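Local coordinates for putative polyketide cyclase (Pseudomonas putida KT2440, PDB 3F7X), which is of unknown function but, with its SnoaL-like domain, probably binds a small molecule in a cone-shaped pocket, as polyketide cyclases of this family do, at residues 20-25 and 85-90; 48-53 and 134-139; 79-84 and 99-104; 93-98 and 124-129. All blocks are in the same frame, centred on the assembly; numbering follows the deposited sequence. Where two conformers were deposited one is given.

Contact 1 (20-25 and 85-90); sequences MTATEL and VMQNAD. With EDO (1,2-ethanediol), chain H.
Thr23 and Gln87 carry the polar part of this contact. Gln87 OE1 accepts two bonds from the same residue. The hydroxyl Thr23 OG1 donates to Gln87 OE1 over 2.7 Å, in the carbonyl plane and on a lone pair. The backbone Thr23 N reaches the same Gln87 OE1 at 3.0 Å, but from above that plane. The other end of the amide is held too: Gln87 NE2 donates to Asn88 O at 3.0 Å, nearly in the amide plane. Bonds at both ends fix the flip of the amide. Gln87 CG sits between its backbone N and carbonyl carbon (chi1 65°), and the chain beyond runs extended to the helix start. A leucine in place of Gln87 would probably leave Thr23 N and Thr23 OG1 without this shared acceptor.

The apolar part is small. Val85 CG1 lies 4.0 Å from Thr23 CG2, and the two side chains run antiparallel alongside each other. Ala22 CB packs against the Gln87 amide, with Gln87 OE1 3.7 Å away.

Within segment 20-25, Thr21 OG1 accepts from Glu24 N at 3.0 Å, and Glu24 OE1 accepts from Thr21 N. This reciprocal pair is a capping box. It opens helix 22-35, whose first turn is pinned here to strand 76-87, outermost in this chain's sheet, in an alpha+beta fold of SnoaL-like type.

Contact 2 (48-53 and 134-139); sequences DVIHDI and IARVTN. With EDO (1,2-ethanediol), chain D; EDO (1,2-ethanediol), chain F.
Ile50, His51 and Asp52 pair in parallel with Arg136, Val137 and Thr138, and the tight part of the contact is this backbone ladder. Ile50 N donates to Ala135 O at 2.9 Å, Val137 N to Ile50 O, Asp52 N to Val137 O and Asn139 N to Asp52 O. On the face of His51 and Val137 both side chains are buried. Asn139 ND2 donates to His51 NE2 at 2.7 Å. The bond is bent (136°) and tilted from the ring plane. His51 CG is anti to the backbone N (chi1 -172°), which carries the ring across to Asn139. Phe65 stacks on His51 and Phe68 meets it edge-to-face, both from helix 62-75.

The face of Ile50, Asp52 and Arg136 is partly exposed. Thr138 OG1 donates to Asp52 OD2 at 2.9 Å, and Arg136 NH1 donates to the same hydroxyl. Asp52 OD1 has its own salt bridge to Arg58, and Arg136 NH1 also bridges to Glu97 of the second subunit. An ethanediol grips the other guanidinium edge, its O1 2.8 Å from Arg136 NH2.

A second ethanediol lies close to His51 NE2, and an unknown ligand about 4 Å from the Asn139 side chain. His51 and Asn139 therefore border what is probably the ligand pocket of the SnoaL-like cone. At the Ala135 end a classic beta bulge sets Ala135 and Arg136 together opposite Tyr128 of the next strand.

Contact 3 (79-84 and 99-104); sequences RLADIV and TVHGQY. With EDO (1,2-ethanediol), chain I.
His101, Arg79 and Thr99 have the most surface buried where strands 76-87 and 93-104 pair as an antiparallel beta hairpin. Arg79 and His101 form a hydrogen-bonded pair, Arg79 N donating to His101 O and His101 N to Arg79 O. Their side chains rise on the same face of the sheet and lie side by side, pointing the same way. The guanidinium lies flat on the imidazole, centres 4.2 Å apart and planes at 21°. Arg79 NH2 does most of the touching: it sits over one face of the ring, offset toward the rim, 3.4 Å from His101 CG. A bend at chi3 (60°) in an otherwise extended arginine chain lays the guanidinium over the ring. Ala81 CB meets the same ring obliquely, 3.8 Å from His101 CD2. A serine in place of His101 would probably strip the guanidinium of its stacking partner and let the arginine end swing freely.

Thr99 pairs with Ala81 two residues along, again through two backbone bonds. Its hydroxyl lies near Asp82, at the corner where strand 76-87 is interrupted. On the other face, Leu80 CD2 packs 3.8 Å from Val100 CG2. Leu80 also touches Tyr30 and Phe33 of helix 22-35, so this face belongs to the core, with an unknown ligand about 4 Å from the Leu80 side chain.

The polar side ends in a small bridge. In the Asp82 conformer given, Thr99 OG1 sits 3.0 Å from Asp82 OD2, though where its proton points is not settled. A water donates to that Asp82 OD2 and lies 2.8 Å from His101 NE2.

Contact 4 (93-98 and 124-129); sequences RAAAEF and GAFFYI
Arg93 pairs with Tyr128 at one end of this antiparallel ladder, and its side chain can be followed outward. Arg93 CB lies 4.0 Å from Phe127 O. Bends at chi2 (-70°) and chi3 (-75°) fold the chain back over the neighbouring strand. Arg93 CD thus comes near Phe127 O and also reaches the edge of the Tyr128 ring, 3.9 Å from Tyr128 CD1. Arg93 NE donates to a water at 2.9 Å, and that water lies close to Phe127 O. At the tip, Arg93 NH2 forms a salt bridge to Glu97 of the second subunit.

The backbones are joined at two hydrogen-bonded pairs, Ala94 with Phe127 and Ala96 with Ala125. Phe127 N donates to Ala94 O at 2.8 Å. Small side chains let the aromatic ones settle. Ala95 CB packs 3.7 Å from Phe126 CE1, on the face that meets the second subunit. On the other face, Ala94 CB touches Phe127 CB and Ile129 CD1, both at 4.2 Å. Phe98 turns one ring face to Gly124, its CE2 3.9 Å from Gly124 CA.

The two faces thus differ in chemistry. The face of Ala94, Ala96 and Phe127 is apolar and packs under helix 22-35. The face of Arg93, Ala95, Glu97 and Phe126 meets the second subunit. There the Arg93 and Glu97 charges pair across the interface in both directions and probably offset the cost of burying Glu97.

In the fold
All four contacts use one mixed sheet, ordered 58-60, 49-52, 133-141, 118-130, 93-104 and 76-87. Contact 2 joins 49-52 to 133-141, contact 4 joins 93-104 to 118-130, and contact 3 lies on the hairpin of 76-87 and 93-104. Contact 1 ties helix 22-35 to the end of 76-87. Centres of contacts 1 and 4 are 9 Å apart, those of 2 and 4 10 Å, and those of 1 and 3 21 Å. Along the chain, contacts 3 and 4 nest inside the loop closed by contact 2, while contact 1 crosses contacts 2 and 3. Contacts 1, 2 and 4 all touch the second subunit, so the sheet serves both fold and dimer.

Contact 1 (20-25 and 85-90)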
loop_
_atom_site.group_PDB
_atom_site.type_symbol
_atom_site.label_atom_id
_atom_site.label_comp_id
_atom_site.label_asym_id
_atom_site.label_seq_id
_atom_site.Cartn_x
_atom_site.Cartn_y
_atom_site.Cartn_z
HETATM N N MSE A 20 -12.687 11.353 18.375
HETATM C CA MSE A 20 -12.893 10.334 17.321
HETATM C C MSE A 20 -11.874 9.199 17.452
HETATM O O MSE A 20 -10.713 9.427 17.811
HETATM C CB MSE A 20 -12.765 10.908 15.889
HETATM C CG MSE A 20 -14.029 11.581 15.293
HETATM SE SE MSE A 20 -13.865 12.113 13.393
HETATM C CE MSE A 20 -12.265 13.127 13.607
ATOM N N THR A 21 -12.316 7.993 17.164
ATOM C CA THR A 21 -11.399 6.877 16.998
ATOM C C THR A 21 -10.625 7.052 15.667
ATOM O O THR A 21 -11.005 7.825 14.764
ATOM C CB THR A 21 -12.124 5.536 16.953
ATOM O OG1 THR A 21 -12.925 5.481 15.780
ATOM C CG2 THR A 21 -13.026 5.348 18.199
ATOM N N ALA A 22 -9.535 6.315 15.534
ATOM C CA ALA A 22 -8.783 6.331 14.276
ATOM C C ALA A 22 -9.672 5.941 13.095
ATOM O O ALA A 22 -9.573 6.532 12.013
ATOM C CB ALA A 22 -7.562 5.412 14.373
ATOM N N THR A 23 -10.540 4.952 13.312
ATOM C CA THR A 23 -11.469 4.505 12.266
ATOM C C THR A 23 -12.396 5.638 11.860
ATOM O O THR A 23 -12.625 5.884 10.667
ATOM C CB THR A 23 -12.230 3.244 12.735
ATOM O OG1 THR A 23 -11.293 2.189 12.940
ATOM C CG2 THR A 23 -13.238 2.839 11.700
ATOM N N GLU A 24 -12.941 6.331 12.852
ATOM C CA GLU A 24 -13.782 7.460 12.560
ATOM C C GLU A 24 -13.058 8.589 11.834
ATOM O O GLU A 24 -13.605 9.199 10.919
ATOM C CB GLU A 24 -14.423 7.991 13.837
ATOM C CG GLU A 24 -15.472 7.012 14.428
ATOM C CD GLU A 24 -15.916 7.317 15.860
ATOM O OE1 GLU A 24 -15.216 8.031 16.600
ATOM O OE2 GLU A 24 -16.996 6.809 16.242
ATOM N N LEU A 25 -11.831 8.854 12.228
ATOM C CA LEU A 25 -11.007 9.879 11.638
ATOM C C LEU A 25 -10.740 9.577 10.141
ATOM O O LEU A 25 -10.904 10.426 9.255
ATOM C CB LEU A 25 -9.723 9.964 12.415
ATOM C CG LEU A 25 -8.744 11.020 11.998
ATOM C CD1 LEU A 25 -9.285 12.413 12.005
ATOM C CD2 LEU A 25 -7.473 10.960 12.886
ATOM N N VAL A 85 -11.613 0.173 6.380
ATOM C CA VAL A 85 -10.763 0.921 7.279
ATOM C C VAL A 85 -10.448 0.078 8.482
ATOM O O VAL A 85 -11.327 -0.499 9.097
ATOM C CB VAL A 85 -11.419 2.250 7.722
ATOM C CG1 VAL A 85 -10.533 2.998 8.722
ATOM C CG2 VAL A 85 -11.722 3.122 6.497
HETATM N N MSE A 86 -9.155 -0.017 8.802
HETATM C CA MSE A 86 -8.625 -0.803 9.920
HETATM C C MSE A 86 -7.692 0.016 10.763
HETATM O O MSE A 86 -7.089 0.961 10.268
HETATM C CB MSE A 86 -7.927 -2.047 9.359
HETATM C CG MSE A 86 -8.893 -2.899 8.539
HETATM SE SE MSE A 86 -8.055 -4.246 7.418
HETATM C CE MSE A 86 -7.534 -3.116 6.004
ATOM N N GLN A 87 -7.550 -0.327 12.048
ATOM C CA GLN A 87 -6.683 0.408 12.932
ATOM C C GLN A 87 -6.007 -0.522 13.918
ATOM O O GLN A 87 -6.469 -1.634 14.156
ATOM C CB GLN A 87 -7.420 1.497 13.710
ATOM C CG GLN A 87 -8.491 0.994 14.709
ATOM C CD GLN A 87 -9.023 2.095 15.586
ATOM O OE1 GLN A 87 -9.996 2.750 15.221
ATOM N NE2 GLN A 87 -8.385 2.302 16.726
ATOM N N ASN A 88 -4.936 -0.030 14.526
ATOM C CA ASN A 88 -4.349 -0.727 15.672
ATOM C C ASN A 88 -5.178 -0.383 16.940
ATOM O O ASN A 88 -6.047 0.462 16.916
ATOM C CB ASN A 88 -2.849 -0.507 15.791
ATOM C CG ASN A 88 -2.462 0.898 16.193
ATOM O OD1 ASN A 88 -3.304 1.801 16.243
ATOM N ND2 ASN A 88 -1.158 1.110 16.389
ATOM N N ALA A 89 -4.926 -1.084 18.054
ATOM C CA ALA A 89 -5.779 -0.972 19.223
ATOM C C ALA A 89 -5.791 0.438 19.806
ATOM O O ALA A 89 -6.860 0.936 20.185
ATOM C CB ALA A 89 -5.361 -1.982 20.275
ATOM N N ASP A 90 -4.633 1.101 19.834
ATOM C CA ASP A 90 -4.541 2.460 20.426
ATOM C C ASP A 90 -4.879 3.587 19.465
ATOM O O ASP A 90 -4.951 4.738 19.889
ATOM C CB ASP A 90 -3.234 2.680 21.154
ATOM C CG ASP A 90 -2.031 2.800 20.279
ATOM O OD1 ASP A 90 -2.117 3.001 19.060
ATOM O OD2 ASP A 90 -0.920 2.717 20.854
HETATM C C1 EDO H . -3.217 9.129 18.862
HETATM O O1 EDO H . -3.926 10.387 18.965
HETATM C C2 EDO H . -3.979 8.031 19.589
HETATM O O2 EDO H . -3.194 6.840 19.615
#

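Contact 2 (48-53 and 134-139)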
loop_
_atom_site.group_PDB
_atom_site.type_symbol
_atom_site.label_atom_id
_atom_site.label_comp_id
_atom_site.label_asym_id
_atom_site.label_seq_id
_atom_site.Cartn_x
_atom_site.Cartn_y
_atom_site.Cartn_z
ATOM N N ASP A 48 2.156 19.571 10.264
ATOM C CA ASP A 48 3.370 18.974 9.768
ATOM C C ASP A 48 3.183 17.590 9.171
ATOM O O ASP A 48 4.109 16.772 9.161
ATOM C CB ASP A 48 4.378 18.992 10.891
ATOM C CG ASP A 48 4.833 20.439 11.193
ATOM O OD1 ASP A 48 5.083 21.208 10.222
ATOM O OD2 ASP A 48 5.030 20.798 12.378
ATOM N N VAL A 49 1.993 17.353 8.645
ATOM C CA VAL A 49 1.675 16.066 8.034
ATOM C C VAL A 49 2.722 15.658 6.990
ATOM O O VAL A 49 3.153 16.455 6.158
ATOM C CB VAL A 49 0.274 16.127 7.398
ATOM C CG1 VAL A 49 0.159 17.209 6.329
ATOM C CG2 VAL A 49 -0.162 14.750 6.826
ATOM N N ILE A 50 3.085 14.383 7.040
ATOM C CA ILE A 50 3.964 13.766 6.076
ATOM C C ILE A 50 3.103 13.107 5.028
ATOM O O ILE A 50 2.223 12.296 5.361
ATOM C CB ILE A 50 4.885 12.720 6.758
ATOM C CG1 ILE A 50 5.805 13.405 7.746
ATOM C CG2 ILE A 50 5.612 11.886 5.699
ATOM C CD1 ILE A 50 6.542 12.422 8.628
ATOM N N HIS A 51 3.367 13.427 3.775
ATOM C CA HIS A 51 2.582 12.862 2.665
ATOM C C HIS A 51 3.483 12.121 1.703
ATOM O O HIS A 51 4.292 12.743 0.986
ATOM C CB HIS A 51 1.859 13.982 1.914
ATOM C CG HIS A 51 0.882 13.511 0.893
ATOM N ND1 HIS A 51 0.329 14.352 -0.033
ATOM C CD2 HIS A 51 0.329 12.294 0.677
ATOM C CE1 HIS A 51 -0.545 13.685 -0.763
ATOM N NE2 HIS A 51 -0.577 12.436 -0.333
ATOM N N ASP A 52 3.412 10.793 1.741
ATOM C CA ASP A 52 4.196 9.951 0.858
ATOM C C ASP A 52 3.395 9.637 -0.380
ATOM O O ASP A 52 2.544 8.753 -0.367
ATOM C CB ASP A 52 4.597 8.691 1.547
ATOM C CG ASP A 52 5.575 8.912 2.601
ATOM O OD1 ASP A 52 6.404 9.875 2.534
ATOM O OD2 ASP A 52 5.498 8.104 3.540
ATOM N N ILE A 53 3.713 10.356 -1.443
ATOM C CA ILE A 53 3.093 10.288 -2.771
ATOM C C ILE A 53 3.445 8.951 -3.407
ATOM O O ILE A 53 4.616 8.574 -3.344
ATOM C CB ILE A 53 3.696 11.438 -3.713
ATOM C CG1 ILE A 53 3.397 12.843 -3.166
ATOM C CG2 ILE A 53 3.188 11.271 -5.184
ATOM C CD1 ILE A 53 2.179 12.917 -2.313
ATOM N N ILE A 134 -4.295 13.306 11.616
ATOM C CA ILE A 134 -3.538 12.477 10.687
ATOM C C ILE A 134 -2.179 13.165 10.484
ATOM O O ILE A 134 -2.108 14.269 9.930
ATOM C CB ILE A 134 -4.293 12.289 9.372
ATOM C CG1 ILE A 134 -5.549 11.418 9.602
ATOM C CG2 ILE A 134 -3.362 11.687 8.286
ATOM C CD1 ILE A 134 -6.551 11.458 8.453
ATOM N N ALA A 135 -1.103 12.500 10.926
ATOM C CA ALA A 135 0.265 13.006 10.872
ATOM C C ALA A 135 1.081 12.427 9.718
ATOM O O ALA A 135 2.144 12.955 9.392
ATOM C CB ALA A 135 0.996 12.772 12.209
ATOM N N ARG A 136 0.611 11.330 9.119
ATOM C CA ARG A 136 1.205 10.778 7.919
ATOM C C ARG A 136 0.122 10.091 7.102
ATOM O O ARG A 136 -0.703 9.350 7.660
ATOM C CB ARG A 136 2.325 9.781 8.220
ATOM C CG ARG A 136 2.867 9.076 6.958
ATOM C CD ARG A 136 4.029 8.191 7.260
ATOM N NE ARG A 136 3.807 7.146 8.244
ATOM C CZ ARG A 136 3.306 5.947 8.004
ATOM N NH1 ARG A 136 2.820 5.633 6.812
ATOM N NH2 ARG A 136 3.252 5.069 8.971
ATOM N N VAL A 137 0.169 10.347 5.799
ATOM C CA VAL A 137 -0.615 9.622 4.800
ATOM C C VAL A 137 0.390 9.052 3.787
ATOM O O VAL A 137 1.123 9.809 3.134
ATOM C CB VAL A 137 -1.600 10.536 4.019
ATOM C CG1 VAL A 137 -2.346 9.695 2.977
ATOM C CG2 VAL A 137 -2.609 11.213 4.952
ATOM N N THR A 138 0.376 7.727 3.620
ATOM C CA THR A 138 1.196 7.054 2.620
ATOM C C THR A 138 0.246 6.389 1.639
ATOM O O THR A 138 -0.469 5.480 2.003
ATOM C CB THR A 138 2.117 6.033 3.319
ATOM O OG1 THR A 138 3.003 6.748 4.194
ATOM C CG2 THR A 138 2.903 5.195 2.295
ATOM N N ASN A 139 0.286 6.859 0.408
ATOM C CA ASN A 139 -0.604 6.401 -0.673
ATOM C C ASN A 139 0.020 5.324 -1.550
ATOM O O ASN A 139 1.199 5.430 -1.903
ATOM C CB ASN A 139 -0.902 7.548 -1.624
ATOM C CG ASN A 139 -1.521 8.701 -0.977
ATOM O OD1 ASN A 139 -2.722 8.677 -0.613
ATOM N ND2 ASN A 139 -0.745 9.764 -0.835
HETATM C C1 EDO D . -5.453 11.005 -0.852
HETATM O O1 EDO D . -5.054 10.294 0.287
HETATM C C2 EDO D . -4.479 12.165 -1.176
HETATM O O2 EDO D . -3.115 11.691 -1.440
HETATM C C1 EDO F . 4.706 5.984 12.115
HETATM O O1 EDO F . 5.154 5.174 11.069
HETATM C C2 EDO F . 5.416 7.306 11.909
HETATM O O2 EDO F . 4.889 8.011 10.770
HETATM O O HOH W 1 3.815 5.894 -0.922
#

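Contact 3 (79-84 and 99-104)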
loop_
_atom_site.group_PDB
_atom_site.type_symbol
_atom_site.label_atom_id
_atom_site.label_comp_id
_atom_site.label_asym_id
_atom_site.label_seq_id
_atom_site.Cartn_x
_atom_site.Cartn_y
_atom_site.Cartn_z
ATOM N N ARG A 79 -13.982 8.956 -6.989
ATOM C CA ARG A 79 -14.870 8.433 -5.980
ATOM C C ARG A 79 -14.282 7.119 -5.507
ATOM O O ARG A 79 -13.943 6.255 -6.322
ATOM C CB ARG A 79 -16.271 8.166 -6.576
ATOM C CG ARG A 79 -17.189 7.435 -5.677
ATOM C CD ARG A 79 -18.534 7.268 -6.323
ATOM N NE ARG A 79 -18.521 6.526 -7.591
ATOM C CZ ARG A 79 -18.554 5.192 -7.704
ATOM N NH1 ARG A 79 -18.647 4.419 -6.629
ATOM N NH2 ARG A 79 -18.525 4.670 -8.911
ATOM N N LEU A 80 -14.201 6.952 -4.185
ATOM C CA LEU A 80 -13.651 5.736 -3.624
ATOM C C LEU A 80 -14.774 4.850 -3.148
ATOM O O LEU A 80 -15.658 5.341 -2.424
ATOM C CB LEU A 80 -12.763 6.041 -2.473
ATOM C CG LEU A 80 -11.720 7.059 -2.727
ATOM C CD1 LEU A 80 -10.820 7.216 -1.474
ATOM C CD2 LEU A 80 -10.867 6.820 -3.987
ATOM N N ALA A 81 -14.758 3.600 -3.544
ATOM C CA ALA A 81 -15.775 2.620 -3.237
ATOM C C ALA A 81 -15.177 1.489 -2.435
ATOM O O ALA A 81 -13.955 1.307 -2.403
ATOM C CB ALA A 81 -16.391 2.088 -4.538
ATOM N N ASP A 82 -16.038 0.744 -1.778
ATOM C CA ASP A 82 -15.591 -0.486 -1.130
ATOM C C ASP A 82 -14.523 -0.183 -0.065
ATOM O O ASP A 82 -13.572 -0.937 0.059
ATOM C CB ASP A 82 -15.019 -1.470 -2.175
ATOM C CG ASP A 82 -15.861 -1.587 -3.435
ATOM O OD1 ASP A 82 -17.089 -1.810 -3.338
ATOM O OD2 ASP A 82 -15.262 -1.521 -4.530
ATOM N N ILE A 83 -14.665 0.913 0.688
ATOM C CA ILE A 83 -13.643 1.332 1.617
ATOM C C ILE A 83 -13.669 0.453 2.855
ATOM O O ILE A 83 -14.695 0.344 3.535
ATOM C CB ILE A 83 -13.774 2.809 2.024
ATOM C CG1 ILE A 83 -13.900 3.737 0.787
ATOM C CG2 ILE A 83 -12.586 3.199 2.892
ATOM C CD1 ILE A 83 -14.322 5.150 1.134
ATOM N N VAL A 84 -12.528 -0.138 3.161
ATOM C CA VAL A 84 -12.325 -0.940 4.366
ATOM C C VAL A 84 -11.247 -0.238 5.190
ATOM O O VAL A 84 -10.129 -0.051 4.708
ATOM C CB VAL A 84 -11.916 -2.376 4.006
ATOM C CG1 VAL A 84 -11.584 -3.148 5.297
ATOM C CG2 VAL A 84 -12.982 -3.054 3.196
ATOM N N THR A 99 -11.467 0.880 -3.802
ATOM C CA THR A 99 -11.445 0.907 -5.264
ATOM C C THR A 99 -11.642 2.344 -5.714
ATOM O O THR A 99 -12.632 2.994 -5.364
ATOM C CB THR A 99 -12.538 0.034 -5.881
ATOM O OG1 THR A 99 -12.380 -1.287 -5.395
ATOM C CG2 THR A 99 -12.417 0.044 -7.406
ATOM N N VAL A 100 -10.690 2.845 -6.481
ATOM C CA VAL A 100 -10.763 4.172 -7.076
ATOM C C VAL A 100 -11.544 4.124 -8.385
ATOM O O VAL A 100 -11.194 3.381 -9.279
ATOM C CB VAL A 100 -9.366 4.743 -7.347
ATOM C CG1 VAL A 100 -9.477 6.131 -7.967
ATOM C CG2 VAL A 100 -8.515 4.768 -6.072
ATOM N N HIS A 101 -12.601 4.924 -8.454
ATOM C CA HIS A 101 -13.342 5.190 -9.681
ATOM C C HIS A 101 -13.049 6.627 -10.072
ATOM O O HIS A 101 -13.426 7.541 -9.365
ATOM C CB HIS A 101 -14.847 5.029 -9.477
ATOM C CG HIS A 101 -15.247 3.637 -9.156
ATOM N ND1 HIS A 101 -15.704 2.760 -10.112
ATOM C CD2 HIS A 101 -15.167 2.938 -8.004
ATOM C CE1 HIS A 101 -15.933 1.586 -9.543
ATOM N NE2 HIS A 101 -15.620 1.672 -8.265
ATOM N N GLY A 102 -12.375 6.836 -11.186
ATOM C CA GLY A 102 -11.915 8.179 -11.527
ATOM C C GLY A 102 -12.179 8.567 -12.955
ATOM O O GLY A 102 -12.445 7.728 -13.830
ATOM N N GLN A 103 -12.055 9.861 -13.188
ATOM C CA GLN A 103 -12.068 10.420 -14.518
ATOM C C GLN A 103 -10.908 11.431 -14.614
ATOM O O GLN A 103 -10.728 12.237 -13.720
ATOM C CB GLN A 103 -13.394 11.137 -14.802
ATOM C CG GLN A 103 -13.526 11.507 -16.285
ATOM C CD GLN A 103 -14.889 11.991 -16.714
ATOM O OE1 GLN A 103 -15.659 12.519 -15.925
ATOM N NE2 GLN A 103 -15.172 11.838 -17.990
ATOM N N TYR A 104 -10.140 11.320 -15.694
ATOM C CA TYR A 104 -8.965 12.170 -15.927
ATOM C C TYR A 104 -9.402 13.353 -16.786
ATOM O O TYR A 104 -9.759 13.187 -17.959
ATOM C CB TYR A 104 -7.895 11.327 -16.607
ATOM C CG TYR A 104 -6.523 11.929 -16.727
ATOM C CD1 TYR A 104 -6.093 12.966 -15.913
ATOM C CD2 TYR A 104 -5.617 11.425 -17.644
ATOM C CE1 TYR A 104 -4.817 13.496 -16.066
ATOM C CE2 TYR A 104 -4.346 11.934 -17.781
ATOM C CZ TYR A 104 -3.933 12.982 -16.994
ATOM O OH TYR A 104 -2.661 13.536 -17.106
HETATM C C1 EDO I . -9.798 -4.413 -2.882
HETATM O O1 EDO I . -11.083 -5.066 -2.856
HETATM C C2 EDO I . -9.929 -3.067 -3.571
HETATM O O2 EDO I . -11.165 -2.469 -3.143
HETATM O O HOH W 2 -16.189 -0.615 -6.845
#

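Contact 4 (93-98 and 124-129)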
loop_
_atom_site.group_PDB
_atom_site.type_symbol
_atom_site.label_atom_id
_atom_site.label_comp_id
_atom_site.label_asym_id
_atom_site.label_seq_id
_atom_site.Cartn_x
_atom_site.Cartn_y
_atom_site.Cartn_z
ATOM N N ARG A 93 -2.242 4.006 14.482
ATOM C CA ARG A 93 -1.974 3.534 13.123
ATOM C C ARG A 93 -3.292 3.081 12.501
ATOM O O ARG A 93 -4.153 2.510 13.181
ATOM C CB ARG A 93 -0.927 2.416 13.146
ATOM C CG ARG A 93 0.423 2.827 13.727
ATOM C CD ARG A 93 1.234 3.774 12.886
ATOM N NE ARG A 93 1.827 3.080 11.745
ATOM C CZ ARG A 93 2.981 2.436 11.792
ATOM N NH1 ARG A 93 3.721 2.436 12.889
ATOM N NH2 ARG A 93 3.431 1.782 10.740
ATOM N N ALA A 94 -3.435 3.294 11.194
ATOM C CA ALA A 94 -4.607 2.882 10.478
ATOM C C ALA A 94 -4.213 2.555 9.047
ATOM O O ALA A 94 -3.145 2.968 8.557
ATOM C CB ALA A 94 -5.746 3.953 10.541
ATOM N N ALA A 95 -5.119 1.874 8.363
ATOM C CA ALA A 95 -4.937 1.502 6.972
ATOM C C ALA A 95 -6.296 1.477 6.317
ATOM O O ALA A 95 -7.297 1.174 6.965
ATOM C CB ALA A 95 -4.259 0.119 6.862
ATOM N N ALA A 96 -6.335 1.758 5.023
ATOM C CA ALA A 96 -7.568 1.682 4.266
ATOM C C ALA A 96 -7.265 1.068 2.908
ATOM O O ALA A 96 -6.272 1.412 2.281
ATOM C CB ALA A 96 -8.247 3.073 4.104
ATOM N N GLU A 97 -8.191 0.207 2.462
ATOM C CA GLU A 97 -8.155 -0.328 1.110
ATOM C C GLU A 97 -9.483 -0.016 0.433
ATOM O O GLU A 97 -10.524 0.001 1.083
ATOM C CB GLU A 97 -7.897 -1.846 1.115
ATOM C CG GLU A 97 -7.366 -2.312 -0.203
ATOM C CD GLU A 97 -6.961 -3.769 -0.292
ATOM O OE1 GLU A 97 -7.525 -4.584 0.472
ATOM O OE2 GLU A 97 -6.166 -4.081 -1.212
ATOM N N PHE A 98 -9.454 0.257 -0.855
ATOM C CA PHE A 98 -10.612 0.733 -1.575
ATOM C C PHE A 98 -10.396 0.612 -3.071
ATOM O O PHE A 98 -9.296 0.315 -3.557
ATOM C CB PHE A 98 -10.923 2.187 -1.167
ATOM C CG PHE A 98 -9.733 3.092 -1.161
ATOM C CD1 PHE A 98 -9.307 3.720 -2.301
ATOM C CD2 PHE A 98 -9.024 3.275 -0.003
ATOM C CE1 PHE A 98 -8.198 4.525 -2.283
ATOM C CE2 PHE A 98 -7.898 4.066 0.008
ATOM C CZ PHE A 98 -7.479 4.689 -1.121
ATOM N N GLY A 124 -4.745 1.827 -1.793
ATOM C CA GLY A 124 -4.798 1.765 -0.351
ATOM C C GLY A 124 -3.968 2.897 0.220
ATOM O O GLY A 124 -3.255 3.606 -0.504
ATOM N N ALA A 125 -4.053 3.056 1.525
ATOM C CA ALA A 125 -3.269 4.045 2.240
ATOM C C ALA A 125 -2.972 3.555 3.632
ATOM O O ALA A 125 -3.742 2.795 4.219
ATOM C CB ALA A 125 -3.992 5.390 2.276
ATOM N N PHE A 126 -1.851 4.036 4.150
ATOM C CA PHE A 126 -1.489 3.842 5.537
ATOM C C PHE A 126 -1.386 5.200 6.227
ATOM O O PHE A 126 -0.973 6.195 5.615
ATOM C CB PHE A 126 -0.145 3.107 5.668
ATOM C CG PHE A 126 -0.233 1.649 5.247
ATOM C CD1 PHE A 126 -0.622 0.685 6.183
ATOM C CD2 PHE A 126 -0.014 1.242 3.949
ATOM C CE1 PHE A 126 -0.754 -0.625 5.804
ATOM C CE2 PHE A 126 -0.150 -0.061 3.609
ATOM C CZ PHE A 126 -0.496 -0.977 4.529
ATOM N N PHE A 127 -1.746 5.203 7.514
ATOM C CA PHE A 127 -1.827 6.422 8.305
ATOM C C PHE A 127 -1.085 6.272 9.616
ATOM O O PHE A 127 -1.114 5.200 10.253
ATOM C CB PHE A 127 -3.282 6.728 8.644
ATOM C CG PHE A 127 -4.162 6.936 7.459
ATOM C CD1 PHE A 127 -4.765 5.867 6.851
ATOM C CD2 PHE A 127 -4.371 8.185 6.939
ATOM C CE1 PHE A 127 -5.570 6.044 5.732
ATOM C CE2 PHE A 127 -5.188 8.373 5.820
ATOM C CZ PHE A 127 -5.792 7.301 5.232
ATOM N N TYR A 128 -0.471 7.369 10.068
ATOM C CA TYR A 128 -0.032 7.550 11.447
ATOM C C TYR A 128 -0.865 8.700 11.995
ATOM O O TYR A 128 -1.015 9.730 11.329
ATOM C CB TYR A 128 1.456 7.889 11.505
ATOM C CG TYR A 128 1.961 8.303 12.853
ATOM C CD1 TYR A 128 1.807 7.488 13.966
ATOM C CD2 TYR A 128 2.574 9.521 13.026
ATOM C CE1 TYR A 128 2.281 7.877 15.208
ATOM C CE2 TYR A 128 3.049 9.915 14.288
ATOM C CZ TYR A 128 2.884 9.089 15.348
ATOM O OH TYR A 128 3.351 9.469 16.585
ATOM N N ILE A 129 -1.397 8.503 13.191
ATOM C CA ILE A 129 -2.298 9.423 13.860
ATOM C C ILE A 129 -1.700 9.795 15.206
ATOM O O ILE A 129 -1.251 8.932 15.950
ATOM C CB ILE A 129 -3.687 8.783 14.034
ATOM C CG1 ILE A 129 -4.295 8.574 12.644
ATOM C CG2 ILE A 129 -4.624 9.629 14.933
ATOM C CD1 ILE A 129 -5.417 7.570 12.638
HETATM O O HOH W 3 0.018 2.493 9.583
#